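Side-chain contacts in CNPV058 bcl-2 like protein (Canarypox virus, PDB 5WOS), which inhibits apoptosis of the host cell, interacting with the proapoptotic factors BAK1 and BAX and with other BH3-containing proteins such as BIM, BID and PUMA: residues Y26-E29 / Y30-K34; E75-I78 / P79-V82; K89-W92 / G93-I96. One frame throughout, in Å; residues are numbered along the deposited sequence.

All three interactions are local contacts along or at the end of a helix, and none touches another. Interaction 1 closes helix 14-32 at its C-terminal end; interactions 2 and 3 open helices 78-86 and 92-112, which follow each other in the chain. All are partly buried, interaction 3 most, with four of eight residues buried and one exposed; interactions 1 and 2 have three buried each, and exposed ones at T32-K34 and at N76 and P79. Interaction 1 ends a helix with a threonine hydroxyl bonded on two sides and a glycine of positive phi, interaction 2 brings two glutamates together, and interaction 3 pairs a threonine N-cap with an arginine that salt-bridges to the peptide. Interactions 2 and 3 both reach this peptide.

Interaction 1: Y26-E29 / Y30-K34; sequences YFIE and YCTGK
The last turns of helix 14-32 run from Y26 to T32, with Y30 N donating to Y26 O at 2.7 Å and C31 N to F27 O at 2.8 Å. The next bond, T32 N to I28 O at 2.9 Å, is nearly straight (171° at the hydrogen). G33 then turns to positive phi, yet its N still donates to E29 O (2.8 Å), from above the carbonyl plane, and K34 leaves in an extended conformation. The hydroxyl of T32 links the last helical turn to K34. With chi1 at 68°, OG1 stands between the backbone N and the carbonyl carbon, where it donates to I28 O at 2.9 Å and accepts from K34 N at 3.1 Å. I28 O is thus gripped by two donors of the same threonine, N almost in line with the carbonyl and OG1 well above its plane. The K34 carbonyl comes back over the E29 side chain, its O 3.2 Å from E29 CG, and E29 CA-H makes a bent C-H...O contact with the same oxygen. The extended glutamate carries OE1 onward to Y46 OH and R36 N, tying helix 14-32 to the loop that follows and to helix 43-69. On another flank, Y26 OH approaches Y30 CD1 obliquely at 4.4 Å, while its hydrogen bond goes to D54 of helix 43-69. F27 points inward, against helices 92-112 and 121-138. The arrangement is a helix C-terminus ended by a glycine of positive phi, with an ST turn at T32, on the first long helix of the Bcl-2 fold.

Interaction 2: E75-I78 / P79-V82; sequences ENEI and PEIV
The first turn of helix 78-86, led in by the 3-10 segment 75-77, forms this contact, on a part of the Bcl-2 fold that meets the bound peptide. E77 O receives I81 N at 3.1 Å and I78 O receives V82 N at 3.0 Å, the latter through an almost straight bond (178° at the hydrogen). P79 has no N-H to give, which costs little in a first helical turn; its CD packs instead 3.4 Å from I78 CB, the two side chains crossing at about a right angle. I78 sends CG2 toward V82 CG2 (4.2 Å), and both residues face helix 121-138, I78 on I124 and I125 and V82 on S128. I81 lays its CG1 3.2 Å from E77 O and turns to an apolar side chain of the peptide. E77 and E80, each bent at chi2, bring their carboxylates together with planes 34° apart. An acidic side chain of the peptide lies near E77 OE1, and E80 also packs on an acidic side chain of the peptide, so this cluster of negative charge may raise the proton affinity of its members. The two glutamate oxygens, E77 OE1 and E80 OE1, are 3.8 Å apart.

Interaction 3: K89-W92 / G93-I96; sequences KITW and GRVI
Hydrogen bonds to T91 and W92 begin helix 92-112. T91 O receives V95 N at 3.0 Å, in the carbonyl plane, and W92 O receives I96 N at 2.8 Å. T91 is the N-cap: with chi1 at 64° its OG1 faces the helix and takes a weak but fairly straight bond from R94 N (3.4 Å, 163° at the hydrogen). The same hydroxyl lies 3.4 Å from R94 CG, so the arginine leaves the helix across its own cap.

The charged contact belongs to R94. Its chain is extended from CG to NE and runs back along the incoming loop, where NH1 makes a weak bond to K89 O at 3.1 Å. NH1 also forms a salt bridge with D88, and NE one with an acidic side chain of the bound peptide. This is consistent with the BH1 arginine, here within T-W-G-R, which in Bcl-2 relatives pairs with the conserved BH3 aspartate.

Apolar packing centres on V95, whose two methyls serve different partners: CG1 lies obliquely against the W92 ring, 4.0 Å from CZ3, and CG2 meets I90 CG2 at 4.1 Å. W92 NE1 bonds to Q140, and the W92 ring meets that of W136.

Among its neighbours, the contact lies between three helices: I90, W92 and V95 rest on helix 121-138, I96 packs on helix 43-69, against V49, M52, C53 and I56, and R94 runs past T85 and I86 of helix 78-86.

Interaction 1: Y26-E29 / Y30-K34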
loop_
_atom_site.group_PDB
_atom_site.type_symbol
_atom_site.label_atom_id
_atom_site.label_comp_id
_atom_site.label_asym_id
_atom_site.label_seq_id
_atom_site.Cartn_x
_atom_site.Cartn_y
_atom_site.Cartn_z
ATOM N N TYR A 26 0.409 -6.014 7.648
ATOM C CA TYR A 26 1.650 -5.279 7.434
ATOM C C TYR A 26 1.600 -3.918 8.120
ATOM O O TYR A 26 2.582 -3.493 8.740
ATOM C CB TYR A 26 1.936 -5.117 5.944
ATOM C CG TYR A 26 3.223 -4.367 5.685
ATOM C CD1 TYR A 26 3.211 -3.096 5.131
ATOM C CD2 TYR A 26 4.447 -4.921 6.024
ATOM C CE1 TYR A 26 4.383 -2.406 4.910
ATOM C CE2 TYR A 26 5.622 -4.243 5.802
ATOM C CZ TYR A 26 5.585 -2.983 5.248
ATOM O OH TYR A 26 6.760 -2.301 5.029
ATOM N N PHE A 27 0.470 -3.218 8.022
ATOM C CA PHE A 27 0.334 -1.954 8.735
ATOM C C PHE A 27 0.514 -2.167 10.231
ATOM O O PHE A 27 1.280 -1.451 10.887
ATOM C CB PHE A 27 -1.027 -1.317 8.437
ATOM C CG PHE A 27 -1.151 -0.744 7.049
ATOM C CD1 PHE A 27 -0.185 -0.980 6.081
ATOM C CD2 PHE A 27 -2.239 0.044 6.714
ATOM C CE1 PHE A 27 -0.309 -0.446 4.811
ATOM C CE2 PHE A 27 -2.364 0.578 5.450
ATOM C CZ PHE A 27 -1.399 0.333 4.498
ATOM N N ILE A 28 -0.174 -3.168 10.786
ATOM C CA ILE A 28 -0.000 -3.510 12.197
ATOM C C ILE A 28 1.473 -3.749 12.503
ATOM O O ILE A 28 2.045 -3.144 13.419
ATOM C CB ILE A 28 -0.856 -4.738 12.554
ATOM C CG1 ILE A 28 -2.342 -4.378 12.502
ATOM C CG2 ILE A 28 -0.493 -5.269 13.938
ATOM C CD1 ILE A 28 -3.258 -5.573 12.536
ATOM N N GLU A 29 2.111 -4.640 11.741
ATOM C CA GLU A 29 3.507 -4.959 12.010
ATOM C C GLU A 29 4.394 -3.729 11.867
ATOM O O GLU A 29 5.330 -3.537 12.651
ATOM C CB GLU A 29 3.987 -6.077 11.084
ATOM C CG GLU A 29 5.449 -6.471 11.325
ATOM C CD GLU A 29 5.813 -7.832 10.754
ATOM O OE1 GLU A 29 4.898 -8.578 10.345
ATOM O OE2 GLU A 29 7.017 -8.161 10.718
ATOM N N TYR A 30 4.112 -2.877 10.880
ATOM C CA TYR A 30 4.970 -1.720 10.661
ATOM C C TYR A 30 4.775 -0.658 11.735
ATOM O O TYR A 30 5.715 0.078 12.053
ATOM C CB TYR A 30 4.712 -1.112 9.285
ATOM C CG TYR A 30 5.603 0.077 9.017
ATOM C CD1 TYR A 30 6.968 -0.087 8.838
ATOM C CD2 TYR A 30 5.084 1.362 8.960
ATOM C CE1 TYR A 30 7.792 0.990 8.604
ATOM C CE2 TYR A 30 5.902 2.448 8.726
ATOM C CZ TYR A 30 7.258 2.255 8.549
ATOM O OH TYR A 30 8.085 3.332 8.311
ATOM N N CYS A 31 3.572 -0.560 12.297
ATOM C CA CYS A 31 3.302 0.455 13.308
ATOM C C CYS A 31 3.770 0.021 14.691
ATOM O O CYS A 31 4.361 0.821 15.426
ATOM C CB CYS A 31 1.811 0.773 13.333
ATOM S SG CYS A 31 1.266 1.810 11.963
ATOM N N THR A 32 3.514 -1.233 15.065
ATOM C CA THR A 32 3.867 -1.724 16.393
ATOM C C THR A 32 5.244 -2.366 16.450
ATOM O O THR A 32 5.809 -2.488 17.542
ATOM C CB THR A 32 2.836 -2.752 16.877
ATOM O OG1 THR A 32 2.927 -3.938 16.077
ATOM C CG2 THR A 32 1.426 -2.187 16.790
ATOM N N GLY A 33 5.794 -2.783 15.313
ATOM C CA GLY A 33 7.029 -3.538 15.335
ATOM C C GLY A 33 6.884 -4.946 15.860
ATOM O O GLY A 33 7.885 -5.561 16.238
ATOM N N LYS A 34 5.662 -5.471 15.903
ATOM C CA LYS A 34 5.398 -6.823 16.373
ATOM C C LYS A 34 5.159 -7.758 15.197
ATOM O O LYS A 34 4.470 -7.406 14.235
ATOM C CB LYS A 34 4.187 -6.845 17.312
ATOM C CG LYS A 34 4.474 -6.438 18.762
ATOM C CD LYS A 34 5.735 -7.091 19.335
ATOM C CE LYS A 34 5.762 -8.619 19.168
ATOM N NZ LYS A 34 7.153 -9.142 19.066
#

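Interaction 2: E75-I78 / P79-V82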
loop_
_atom_site.group_PDB
_atom_site.type_symbol
_atom_site.label_atom_id
_atom_site.label_comp_id
_atom_site.label_asym_id
_atom_site.label_seq_id
_atom_site.Cartn_x
_atom_site.Cartn_y
_atom_site.Cartn_z
ATOM N N GLU A 75 -5.873 12.273 4.564
ATOM C CA GLU A 75 -6.714 11.079 4.654
ATOM C C GLU A 75 -7.723 11.031 3.516
ATOM O O GLU A 75 -7.918 9.979 2.898
ATOM C CB GLU A 75 -7.450 11.005 5.993
ATOM C CG GLU A 75 -8.210 9.670 6.162
ATOM C CD GLU A 75 -9.669 9.853 6.544
ATOM O OE1 GLU A 75 -9.943 10.277 7.688
ATOM O OE2 GLU A 75 -10.542 9.575 5.695
ATOM N N ASN A 76 -8.383 12.153 3.230
ATOM C CA ASN A 76 -9.387 12.195 2.176
ATOM C C ASN A 76 -8.779 12.342 0.789
ATOM O O ASN A 76 -9.526 12.475 -0.185
ATOM C CB ASN A 76 -10.369 13.339 2.438
ATOM C CG ASN A 76 -10.954 13.287 3.835
ATOM O OD1 ASN A 76 -11.871 12.515 4.108
ATOM N ND2 ASN A 76 -10.423 14.111 4.730
ATOM N N GLU A 77 -7.450 12.319 0.676
ATOM C CA GLU A 77 -6.766 12.340 -0.610
ATOM C C GLU A 77 -6.149 10.997 -0.979
ATOM O O GLU A 77 -5.548 10.882 -2.052
ATOM C CB GLU A 77 -5.677 13.424 -0.609
ATOM C CG GLU A 77 -6.214 14.854 -0.544
ATOM C CD GLU A 77 -7.209 15.160 -1.651
ATOM O OE1 GLU A 77 -6.976 14.720 -2.796
ATOM O OE2 GLU A 77 -8.229 15.828 -1.374
ATOM N N ILE A 78 -6.285 9.977 -0.130
ATOM C CA ILE A 78 -5.719 8.667 -0.452
ATOM C C ILE A 78 -6.341 8.082 -1.714
ATOM O O ILE A 78 -5.591 7.641 -2.602
ATOM C CB ILE A 78 -5.846 7.725 0.757
ATOM C CG1 ILE A 78 -4.896 8.159 1.878
ATOM C CG2 ILE A 78 -5.591 6.270 0.349
ATOM C CD1 ILE A 78 -3.417 7.928 1.593
ATOM N N PRO A 79 -7.667 8.033 -1.868
ATOM C CA PRO A 79 -8.223 7.451 -3.100
ATOM C C PRO A 79 -7.731 8.139 -4.360
ATOM O O PRO A 79 -7.595 7.482 -5.399
ATOM C CB PRO A 79 -9.740 7.616 -2.918
ATOM C CG PRO A 79 -9.945 7.771 -1.447
ATOM C CD PRO A 79 -8.723 8.478 -0.940
ATOM N N GLU A 80 -7.449 9.443 -4.297
ATOM C CA GLU A 80 -6.987 10.162 -5.481
ATOM C C GLU A 80 -5.547 9.803 -5.815
ATOM O O GLU A 80 -5.196 9.649 -6.992
ATOM C CB GLU A 80 -7.121 11.670 -5.269
ATOM C CG GLU A 80 -8.547 12.186 -5.303
ATOM C CD GLU A 80 -9.292 11.987 -3.996
ATOM O OE1 GLU A 80 -8.738 11.340 -3.084
ATOM O OE2 GLU A 80 -10.434 12.483 -3.882
ATOM N N ILE A 81 -4.695 9.676 -4.796
ATOM C CA ILE A 81 -3.313 9.269 -5.029
ATOM C C ILE A 81 -3.277 7.887 -5.666
ATOM O O ILE A 81 -2.586 7.661 -6.666
ATOM C CB ILE A 81 -2.511 9.303 -3.716
ATOM C CG1 ILE A 81 -2.526 10.714 -3.119
ATOM C CG2 ILE A 81 -1.073 8.855 -3.958
ATOM C CD1 ILE A 81 -2.046 10.778 -1.687
ATOM N N VAL A 82 -4.031 6.945 -5.101
ATOM C CA VAL A 82 -4.083 5.599 -5.663
ATOM C C VAL A 82 -4.604 5.649 -7.092
ATOM O O VAL A 82 -4.052 5.013 -7.996
ATOM C CB VAL A 82 -4.945 4.678 -4.781
ATOM C CG1 VAL A 82 -5.016 3.273 -5.375
ATOM C CG2 VAL A 82 -4.389 4.628 -3.361
#

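Interaction 3: K89-W92 / G93-I96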
loop_
_atom_site.group_PDB
_atom_site.type_symbol
_atom_site.label_atom_id
_atom_site.label_comp_id
_atom_site.label_asym_id
_atom_site.label_seq_id
_atom_site.Cartn_x
_atom_site.Cartn_y
_atom_site.Cartn_z
ATOM N N LYS A 89 -1.928 2.506 -16.073
ATOM C CA LYS A 89 -1.502 1.115 -16.107
ATOM C C LYS A 89 -1.371 0.600 -14.682
ATOM O O LYS A 89 -1.010 1.347 -13.769
ATOM C CB LYS A 89 -0.172 0.950 -16.853
ATOM C CG LYS A 89 0.291 -0.487 -16.952
ATOM C CD LYS A 89 1.455 -0.648 -17.912
ATOM C CE LYS A 89 1.715 -2.123 -18.210
ATOM N NZ LYS A 89 2.797 -2.328 -19.211
ATOM N N ILE A 90 -1.665 -0.686 -14.503
ATOM C CA ILE A 90 -1.535 -1.359 -13.216
ATOM C C ILE A 90 -0.340 -2.298 -13.285
ATOM O O ILE A 90 -0.256 -3.144 -14.184
ATOM C CB ILE A 90 -2.809 -2.139 -12.850
ATOM C CG1 ILE A 90 -4.025 -1.215 -12.871
ATOM C CG2 ILE A 90 -2.660 -2.776 -11.478
ATOM C CD1 ILE A 90 -5.357 -1.953 -12.815
ATOM N N THR A 91 0.582 -2.154 -12.334
ATOM C CA THR A 91 1.691 -3.085 -12.188
ATOM C C THR A 91 1.892 -3.378 -10.710
ATOM O O THR A 91 1.508 -2.590 -9.842
ATOM C CB THR A 91 2.996 -2.542 -12.787
ATOM O OG1 THR A 91 3.402 -1.372 -12.067
ATOM C CG2 THR A 91 2.817 -2.203 -14.263
ATOM N N TRP A 92 2.497 -4.533 -10.429
ATOM C CA TRP A 92 2.751 -4.901 -9.043
ATOM C C TRP A 92 3.695 -3.915 -8.375
ATOM O O TRP A 92 3.569 -3.654 -7.173
ATOM C CB TRP A 92 3.307 -6.322 -8.968
ATOM C CG TRP A 92 2.234 -7.376 -9.006
ATOM C CD1 TRP A 92 2.018 -8.304 -9.989
ATOM C CD2 TRP A 92 1.220 -7.596 -8.019
ATOM N NE1 TRP A 92 0.937 -9.091 -9.667
ATOM C CE2 TRP A 92 0.429 -8.676 -8.463
ATOM C CE3 TRP A 92 0.907 -6.988 -6.799
ATOM C CZ2 TRP A 92 -0.652 -9.157 -7.733
ATOM C CZ3 TRP A 92 -0.171 -7.470 -6.072
ATOM C CH2 TRP A 92 -0.936 -8.543 -6.543
ATOM N N GLY A 93 4.631 -3.345 -9.133
ATOM C CA GLY A 93 5.514 -2.341 -8.562
ATOM C C GLY A 93 4.752 -1.144 -8.030
ATOM O O GLY A 93 5.023 -0.660 -6.928
ATOM N N ARG A 94 3.777 -0.659 -8.797
ATOM C CA ARG A 94 2.962 0.458 -8.334
ATOM C C ARG A 94 2.065 0.043 -7.174
ATOM O O ARG A 94 1.909 0.795 -6.204
ATOM C CB ARG A 94 2.139 1.014 -9.496
ATOM C CG ARG A 94 2.995 1.689 -10.551
ATOM C CD ARG A 94 2.204 2.085 -11.784
ATOM N NE ARG A 94 3.059 2.742 -12.770
ATOM C CZ ARG A 94 2.615 3.373 -13.852
ATOM N NH1 ARG A 94 1.315 3.444 -14.101
ATOM N NH2 ARG A 94 3.476 3.941 -14.683
ATOM N N VAL A 95 1.472 -1.150 -7.250
ATOM C CA VAL A 95 0.608 -1.628 -6.172
ATOM C C VAL A 95 1.387 -1.722 -4.866
ATOM O O VAL A 95 0.880 -1.355 -3.798
ATOM C CB VAL A 95 -0.022 -2.982 -6.555
ATOM C CG1 VAL A 95 -0.758 -3.592 -5.376
ATOM C CG2 VAL A 95 -0.977 -2.806 -7.728
ATOM N N ILE A 96 2.626 -2.217 -4.925
ATOM C CA ILE A 96 3.429 -2.345 -3.712
ATOM C C ILE A 96 3.817 -0.971 -3.181
ATOM O O ILE A 96 3.777 -0.725 -1.967
ATOM C CB ILE A 96 4.665 -3.220 -3.985
ATOM C CG1 ILE A 96 4.248 -4.663 -4.303
ATOM C CG2 ILE A 96 5.629 -3.180 -2.806
ATOM C CD1 ILE A 96 3.637 -5.415 -3.139
#